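Local coordinates for lombricine kinase (Urechis caupo, PDB 3JPZ), which probably catalyses the reversible transfer of a phosphoryl group from ATP to the guanidino group of lombricine, as a member of the ATP:guanido phosphotransferase (phosphagen kinase) family, at residues A[10-15]-A[50-55]; A[59-64]-A[73-78]. One frame throughout, in Å; residues are numbered along the deposited sequence. Where two conformers were deposited one is given.

Contact 1. Residues A[10-15]-A[50-55]. With NO3 (nitrate ion), chain D.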
ATOM      1  N   ASN A  10      16.003  -1.883  14.235  1.00 19.14           N
ATOM      2  CA  ASN A  10      14.675  -1.672  13.682  1.00 17.03           C
ATOM      3  C   ASN A  10      14.054  -0.318  13.969  1.00 12.58           C
ATOM      4  O   ASN A  10      12.997   0.003  13.437  1.00 13.39           O
ATOM      5  CB  ASN A  10      13.743  -2.764  14.189  1.00 13.97           C
ATOM      6  CG  ASN A  10      13.895  -4.052  13.406  1.00 16.83           C
ATOM      7  OD1 ASN A  10      13.562  -4.113  12.226  1.00 18.82           O
ATOM      8  ND2 ASN A  10      14.389  -5.090  14.063  1.00 22.01           N
ATOM      9  N   PHE A  11      14.705   0.477  14.803  1.00 13.40           N
ATOM     10  CA  PHE A  11      14.122   1.728  15.238  1.00 12.94           C
ATOM     11  C   PHE A  11      13.915   2.642  14.044  1.00 13.54           C
ATOM     12  O   PHE A  11      14.841   2.888  13.284  1.00 13.06           O
ATOM     13  CB  PHE A  11      15.024   2.396  16.275  1.00 16.66           C
ATOM     14  CG  PHE A  11      14.439   3.637  16.881  1.00 13.29           C
ATOM     15  CD1 PHE A  11      13.281   3.580  17.637  1.00 15.74           C
ATOM     16  CD2 PHE A  11      15.065   4.865  16.708  1.00 14.36           C
ATOM     17  CE1 PHE A  11      12.750   4.731  18.204  1.00 18.93           C
ATOM     18  CE2 PHE A  11      14.541   6.010  17.274  1.00 15.66           C
ATOM     19  CZ  PHE A  11      13.385   5.945  18.018  1.00 21.47           C
ATOM     20  N   PRO A  12      12.686   3.130  13.859  1.00 14.80           N
ATOM     21  CA  PRO A  12      12.435   4.057  12.756  1.00 22.54           C
ATOM     22  C   PRO A  12      13.306   5.294  12.858  1.00 13.22           C
ATOM     23  O   PRO A  12      13.696   5.673  13.953  1.00 18.98           O
ATOM     24  CB  PRO A  12      10.966   4.441  12.945  1.00 11.90           C
ATOM     25  CG  PRO A  12      10.365   3.278  13.667  1.00 11.23           C
ATOM     26  CD  PRO A  12      11.447   2.744  14.554  1.00 13.27           C
ATOM     27  N   ASP A  13      13.602   5.896  11.715  1.00 17.04           N
ATOM     28  CA  ASP A  13      14.266   7.184  11.665  1.00 24.85           C
ATOM     29  C   ASP A  13      13.186   8.236  11.515  1.00 13.38           C
ATOM     30  O   ASP A  13      12.599   8.394  10.444  1.00 22.78           O
ATOM     31  CB  ASP A  13      15.235   7.245  10.480  1.00 23.99           C
ATOM     32  CG  ASP A  13      15.940   8.578  10.377  1.00 23.37           C
ATOM     33  OD1 ASP A  13      15.671   9.456  11.226  1.00 20.13           O
ATOM     34  OD2 ASP A  13      16.767   8.745   9.456  1.00 32.47           O
ATOM     35  N   TYR A  14      12.910   8.947  12.598  1.00 14.50           N
ATOM     36  CA  TYR A  14      11.817   9.899  12.604  1.00 12.72           C
ATOM     37  C   TYR A  14      12.294  11.295  12.218  1.00 12.12           C
ATOM     38  O   TYR A  14      11.576  12.267  12.392  1.00 12.54           O
ATOM     39  CB  TYR A  14      11.120   9.910  13.967  1.00 12.47           C
ATOM     40  CG  TYR A  14      10.169   8.742  14.133  1.00 11.79           C
ATOM     41  CD1 TYR A  14      10.416   7.733  15.051  1.00 12.13           C
ATOM     42  CD2 TYR A  14       9.036   8.637  13.336  1.00 11.49           C
ATOM     43  CE1 TYR A  14       9.540   6.661  15.189  1.00 11.48           C
ATOM     44  CE2 TYR A  14       8.161   7.565  13.463  1.00 14.95           C
ATOM     45  CZ  TYR A  14       8.418   6.582  14.386  1.00 11.50           C
ATOM     46  OH  TYR A  14       7.537   5.518  14.499  1.00 12.92           O
ATOM     47  N   ALA A  15      13.509  11.384  11.693  1.00 25.37           N
ATOM     48  CA  ALA A  15      14.015  12.650  11.201  1.00 30.96           C
ATOM     49  C   ALA A  15      13.078  13.129  10.109  1.00 26.98           C
ATOM     50  O   ALA A  15      12.716  12.369   9.204  1.00 14.56           O
ATOM     51  CB  ALA A  15      15.437  12.499  10.668  1.00 28.35           C
ATOM     52  N   PRO A  50       2.404   3.278   9.822  1.00  9.65           N
ATOM     53  CA  PRO A  50       1.982   4.511   9.148  1.00  8.44           C
ATOM     54  C   PRO A  50       2.840   5.713   9.534  1.00  9.10           C
ATOM     55  O   PRO A  50       3.109   6.582   8.701  1.00  9.38           O
ATOM     56  CB  PRO A  50       0.551   4.714   9.648  1.00 10.72           C
ATOM     57  CG  PRO A  50       0.089   3.351  10.037  1.00 20.79           C
ATOM     58  CD  PRO A  50       1.299   2.637  10.553  1.00 10.30           C
ATOM     59  N   SER A  51       3.252   5.740  10.796  1.00 18.00           N
ATOM     60  CA  SER A  51       4.036   6.849  11.331  0.75 16.17           C
ATOM     61  C   SER A  51       5.406   6.945  10.665  1.00 18.87           C
ATOM     62  O   SER A  51       6.011   8.013  10.625  1.00 10.94           O
ATOM     63  CB  SER A  51       4.206   6.701  12.845  0.75 13.81           C
ATOM     64  OG  SER A  51       5.159   5.704  13.161  0.75  9.92           O
ATOM     65  N   VAL A  52       5.887   5.834  10.129  1.00  9.96           N
ATOM     66  CA  VAL A  52       7.177   5.814   9.475  1.00 17.38           C
ATOM     67  C   VAL A  52       7.059   6.200   7.994  1.00 15.22           C
ATOM     68  O   VAL A  52       7.847   7.014   7.503  1.00 16.89           O
ATOM     69  CB  VAL A  52       7.843   4.427   9.616  1.00 11.72           C
ATOM     70  CG1 VAL A  52       9.313   4.488   9.214  1.00 11.62           C
ATOM     71  CG2 VAL A  52       7.706   3.922  11.043  1.00 16.69           C
ATOM     72  N   ASP A  53       6.073   5.629   7.298  1.00  9.13           N
ATOM     73  CA  ASP A  53       5.891   5.848   5.858  1.00  8.77           C
ATOM     74  C   ASP A  53       5.561   7.295   5.521  1.00 20.55           C
ATOM     75  O   ASP A  53       6.019   7.836   4.508  1.00 12.65           O
ATOM     76  CB  ASP A  53       4.752   4.985   5.325  1.00 12.98           C
ATOM     77  CG  ASP A  53       5.016   3.499   5.479  1.00 10.89           C
ATOM     78  OD1 ASP A  53       6.173   3.069   5.305  1.00 16.82           O
ATOM     79  OD2 ASP A  53       4.056   2.762   5.769  1.00 17.02           O
ATOM     80  N   ASN A  54       4.738   7.900   6.366  1.00 15.28           N
ATOM     81  CA  ASN A  54       4.235   9.239   6.138  1.00 27.17           C
ATOM     82  C   ASN A  54       5.123  10.237   6.866  1.00 22.64           C
ATOM     83  O   ASN A  54       5.351  10.113   8.065  1.00 11.05           O
ATOM     84  CB  ASN A  54       2.785   9.331   6.632  1.00 24.75           C
ATOM     85  CG  ASN A  54       2.106  10.635   6.236  1.00 23.92           C
ATOM     86  OD1 ASN A  54       2.722  11.513   5.639  1.00 20.70           O
ATOM     87  ND2 ASN A  54       0.827  10.761   6.572  1.00 31.21           N
ATOM     88  N   PHE A  55       5.637  11.216   6.133  1.00 21.59           N
ATOM     89  CA  PHE A  55       6.576  12.171   6.699  1.00 13.47           C
ATOM     90  C   PHE A  55       5.875  13.408   7.255  1.00 23.47           C
ATOM     91  O   PHE A  55       6.474  14.188   8.000  1.00 19.08           O
ATOM     92  CB  PHE A  55       7.610  12.583   5.647  1.00 15.90           C
ATOM     93  CG  PHE A  55       8.743  11.607   5.489  1.00 15.02           C
ATOM     94  CD1 PHE A  55       8.521  10.344   4.953  1.00 16.60           C
ATOM     95  CD2 PHE A  55      10.037  11.962   5.843  1.00 23.21           C
ATOM     96  CE1 PHE A  55       9.565   9.446   4.793  1.00 18.98           C
ATOM     97  CE2 PHE A  55      11.090  11.067   5.689  1.00 20.07           C
ATOM     98  CZ  PHE A  55      10.849   9.805   5.157  1.00 22.20           C
TER
HETATM   99  N   NO3 D 659      -1.119   8.480   8.665  1.00 25.15           N
HETATM  100  O1  NO3 D 659      -0.795   8.306   7.319  1.00 23.37           O
HETATM  101  O2  NO3 D 659      -0.162   8.209   9.651  1.00 40.70           O
HETATM  102  O3  NO3 D 659      -2.394   8.931   9.021  1.00 32.71           O
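Tyr14 and Pro12, in the loop that follows helix 7-10, rest against the last turn of helix 44-53 in the small helical N-terminal domain of the phosphagen kinase fold. The polar link is a single hydrogen bond: Tyr14 OH donates to Ser51 OG at 2.7 Å. Ser51 was modelled in two conformers, and this bond and the chi1 value belong to the one described. In it Ser51 OG lies near the plane of the phenol ring and has two partners, Tyr14 OH and Ile48 O; its position between the backbone N and the carbonyl carbon (chi1 75°) suits both. At the ring edge, Tyr14 CE2 lies 3.6 Å from Ser51 O in the ring plane.

Apolar contact is made mainly by Val52. Its CG2 branch meets Pro12 CG at 3.8 Å, the two side chains crossing at about a right angle, and the same methyl lies 3.8 Å from Tyr14 OH, beside the hydrogen bond. The second subunit borders this region: Pro12 packs on its Arg135 and Val52 on its Asp197.

Within the loop, Asp13 OD1 accepts from Ala15 N at 2.9 Å, an Asx turn whose donor stands above the carboxylate plane. Beyond the helix end, the Phe55 ring approaches Ala15 O obliquely, and His17 ties both parts together by bonds to Ala15 O and Val52 O. On Asn54, ND2 donates to O1 of a nitrate ion, probably from the crystallisation liquor, at 3.0 Å with an N-H...O angle of 158°.

Contact 2. Residues A[59-64]-A[73-78]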
ATOM      1  N   ILE A  59      -0.975  11.260  12.889  1.00 11.68           N
ATOM      2  CA  ILE A  59      -0.802  10.550  14.139  1.00 17.32           C
ATOM      3  C   ILE A  59       0.196   9.438  13.894  1.00  9.62           C
ATOM      4  O   ILE A  59       1.229   9.376  14.531  1.00 11.07           O
ATOM      5  CB  ILE A  59      -2.109   9.931  14.645  1.00 18.09           C
ATOM      6  CG1 ILE A  59      -3.183  11.005  14.820  1.00 30.14           C
ATOM      7  CG2 ILE A  59      -1.861   9.224  15.952  1.00 15.83           C
ATOM      8  CD1 ILE A  59      -4.517  10.452  15.299  1.00 35.15           C
ATOM      9  N   GLY A  60      -0.132   8.558  12.955  1.00 19.89           N
ATOM     10  CA  GLY A  60       0.767   7.498  12.541  1.00 15.41           C
ATOM     11  C   GLY A  60       0.624   6.218  13.339  1.00 20.09           C
ATOM     12  O   GLY A  60       1.357   5.253  13.117  1.00 14.31           O
ATOM     13  N   LEU A  61      -0.308   6.212  14.283  1.00  9.39           N
ATOM     14  CA  LEU A  61      -0.522   5.051  15.138  1.00  9.83           C
ATOM     15  C   LEU A  61      -1.859   4.406  14.820  1.00  9.93           C
ATOM     16  O   LEU A  61      -2.867   5.086  14.698  1.00 10.65           O
ATOM     17  CB  LEU A  61      -0.485   5.457  16.610  1.00 20.08           C
ATOM     18  CG  LEU A  61      -0.686   4.320  17.610  1.00 29.97           C
ATOM     19  CD1 LEU A  61       0.465   3.333  17.505  1.00 44.90           C
ATOM     20  CD2 LEU A  61      -0.811   4.857  19.029  1.00 24.82           C
ATOM     21  N   ILE A  62      -1.876   3.085  14.702  1.00 14.13           N
ATOM     22  CA  ILE A  62      -3.117   2.387  14.414  1.00 18.54           C
ATOM     23  C   ILE A  62      -3.132   1.006  15.066  1.00  9.35           C
ATOM     24  O   ILE A  62      -2.128   0.306  15.092  1.00 12.35           O
ATOM     25  CB  ILE A  62      -3.342   2.271  12.899  1.00 21.84           C
ATOM     26  CG1 ILE A  62      -4.728   1.690  12.615  1.00 27.05           C
ATOM     27  CG2 ILE A  62      -2.241   1.431  12.268  1.00 25.49           C
ATOM     28  CD1 ILE A  62      -5.238   1.962  11.216  1.00 22.06           C
ATOM     29  N   ALA A  63      -4.273   0.638  15.630  1.00 14.32           N
ATOM     30  CA  ALA A  63      -4.406  -0.653  16.282  1.00 15.60           C
ATOM     31  C   ALA A  63      -4.625  -1.726  15.244  1.00 13.66           C
ATOM     32  O   ALA A  63      -5.438  -1.570  14.334  1.00 18.94           O
ATOM     33  CB  ALA A  63      -5.566  -0.628  17.281  1.00 13.41           C
ATOM     34  N   GLY A  64      -3.878  -2.812  15.366  1.00 13.00           N
ATOM     35  CA  GLY A  64      -4.158  -3.989  14.573  1.00 19.53           C
ATOM     36  C   GLY A  64      -5.348  -4.728  15.153  1.00 14.05           C
ATOM     37  O   GLY A  64      -6.041  -5.470  14.456  1.00 27.81           O
ATOM     38  N   LYS A  73       0.054  -0.256  25.297  1.00 24.25           N
ATOM     39  CA  LYS A  73      -0.663   0.750  26.067  1.00 13.90           C
ATOM     40  C   LYS A  73       0.095   2.062  26.198  1.00 22.02           C
ATOM     41  O   LYS A  73      -0.485   3.133  26.046  1.00 19.38           O
ATOM     42  CB  LYS A  73      -0.986   0.212  27.460  1.00 29.11           C
ATOM     43  CG  LYS A  73      -1.860   1.133  28.290  1.00 37.12           C
ATOM     44  CD  LYS A  73      -2.380   0.428  29.526  1.00 34.79           C
ATOM     45  CE  LYS A  73      -3.736   0.974  29.943  1.00 39.61           C
ATOM     46  NZ  LYS A  73      -3.769   2.458  29.899  1.00 17.32           N
ATOM     47  N   GLU A  74       1.387   1.987  26.481  1.00 22.15           N
ATOM     48  CA  GLU A  74       2.142   3.193  26.789  1.00 25.29           C
ATOM     49  C   GLU A  74       2.338   4.059  25.550  1.00 22.24           C
ATOM     50  O   GLU A  74       2.549   5.268  25.658  1.00 22.16           O
ATOM     51  CB  GLU A  74       3.491   2.841  27.408  1.00 28.32           C
ATOM     52  CG  GLU A  74       4.616   2.634  26.416  1.00 29.54           C
ATOM     53  CD  GLU A  74       5.950   2.490  27.110  1.00 28.51           C
ATOM     54  OE1 GLU A  74       6.344   3.422  27.844  1.00 31.17           O
ATOM     55  OE2 GLU A  74       6.594   1.438  26.934  1.00 24.69           O
ATOM     56  N   LEU A  75       2.259   3.438  24.377  1.00 26.41           N
ATOM     57  CA  LEU A  75       2.383   4.173  23.128  1.00 14.09           C
ATOM     58  C   LEU A  75       1.048   4.785  22.730  1.00 17.82           C
ATOM     59  O   LEU A  75       0.972   5.955  22.341  1.00 20.16           O
ATOM     60  CB  LEU A  75       2.910   3.263  22.012  1.00 12.42           C
ATOM     61  CG  LEU A  75       3.075   3.924  20.643  1.00 21.91           C
ATOM     62  CD1 LEU A  75       3.796   5.270  20.743  1.00 16.88           C
ATOM     63  CD2 LEU A  75       3.808   2.986  19.701  1.00 25.90           C
ATOM     64  N   PHE A  76      -0.012   3.992  22.814  1.00 19.38           N
ATOM     65  CA  PHE A  76      -1.331   4.511  22.524  1.00 22.30           C
ATOM     66  C   PHE A  76      -1.692   5.595  23.514  1.00 12.67           C
ATOM     67  O   PHE A  76      -2.254   6.609  23.138  1.00 17.79           O
ATOM     68  CB  PHE A  76      -2.374   3.398  22.533  1.00 15.07           C
ATOM     69  CG  PHE A  76      -2.357   2.571  21.293  1.00 12.64           C
ATOM     70  CD1 PHE A  76      -3.219   2.852  20.246  1.00 11.07           C
ATOM     71  CD2 PHE A  76      -1.448   1.545  21.148  1.00 13.80           C
ATOM     72  CE1 PHE A  76      -3.194   2.105  19.107  1.00 16.02           C
ATOM     73  CE2 PHE A  76      -1.415   0.800  19.998  1.00 18.63           C
ATOM     74  CZ  PHE A  76      -2.282   1.077  18.979  1.00 14.01           C
ATOM     75  N   ASP A  77      -1.340   5.405  24.776  1.00 16.85           N
ATOM     76  CA  ASP A  77      -1.747   6.367  25.790  1.00 20.47           C
ATOM     77  C   ASP A  77      -1.088   7.722  25.541  1.00 17.76           C
ATOM     78  O   ASP A  77      -1.717   8.763  25.687  1.00 12.87           O
ATOM     79  CB  ASP A  77      -1.441   5.848  27.188  1.00 24.87           C
ATOM     80  CG  ASP A  77      -2.505   4.895  27.696  1.00 26.78           C
ATOM     81  OD1 ASP A  77      -3.346   4.452  26.886  1.00 23.22           O
ATOM     82  OD2 ASP A  77      -2.508   4.601  28.908  1.00 23.03           O
ATOM     83  N   ALA A  78       0.174   7.715  25.138  1.00 24.94           N
ATOM     84  CA  ALA A  78       0.869   8.972  24.900  1.00 23.46           C
ATOM     85  C   ALA A  78       0.274   9.680  23.687  1.00 12.23           C
ATOM     86  O   ALA A  78       0.090  10.898  23.684  1.00 20.06           O
ATOM     87  CB  ALA A  78       2.349   8.731  24.700  1.00 20.92           C
TER
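Leu61 and Phe76 are the residues at which the two backbones come nearest, with their CA atoms 7.4 Å apart. The 59-64 segment is an irregular, mostly extended run from Leu61 to Ala63, whereas 73-78 forms the first turns of helix 73-83, where Asp77 N bonds to Lys73 O.

Side-chain packing joins the segments. Leu61 points toward the helix, with CG anti to its backbone N (chi1 -179°), and both of its methyls touch the Phe76 ring. CD2 sits over one face of that ring in a CH-pi contact, 3.6 Å from the centroid and 19° off the normal; it is displaced toward the rim, where it comes 3.4 Å from Phe76 CD1. Leu61 CD1 lies 3.8 Å from Phe76 CZ and also reaches Leu75 CD2 at 4.0 Å, the two leucines running past each other in opposite directions.

Phe76 extends from the helix with CG beside its own backbone N (chi1 -78°), which carries the far end of the ring to the loop backbone. There CZ is 3.8 Å from Ala63 CA, approached obliquely, while Ile62 O and Ala63 N lie at the ring edge. Tyr69 also meets this ring, and Val47 of helix 44-53 touches both Leu61 and Phe76.

Away from the loop, Lys73 NZ meets Asp77 OD2 from the syn side in a salt bridge within the helix (2.7 Å); Asp77 OD1 has a second partner in Arg263. Five buried residues thus pack a connecting loop onto a helix in the hydrophobic interior of the phosphagen kinase N-terminal domain.

Overall arrangement
The contacts follow one another along the chain: contact 1 closes at residue 55 before contact 2 opens at 59. Their centres are 14 Å apart, on the same side of the chain's centre, and helix 44-53 joins them. Its last turn supplies one partner of contact 1, while Val47 and Ile48 pack into contact 2; Pro50 and Ser51 also touch Gly60, and Pro50 touches Ile62. Contact 1 lies farther out, beside the second subunit, whereas contact 2 is buried and touched by no other chain. Both precede the strands of the large antiparallel sheet in sequence; in contact 2 the Ile62 side chain is about 11 Å from that of the ADP-binding Arg223 on strand 222-229.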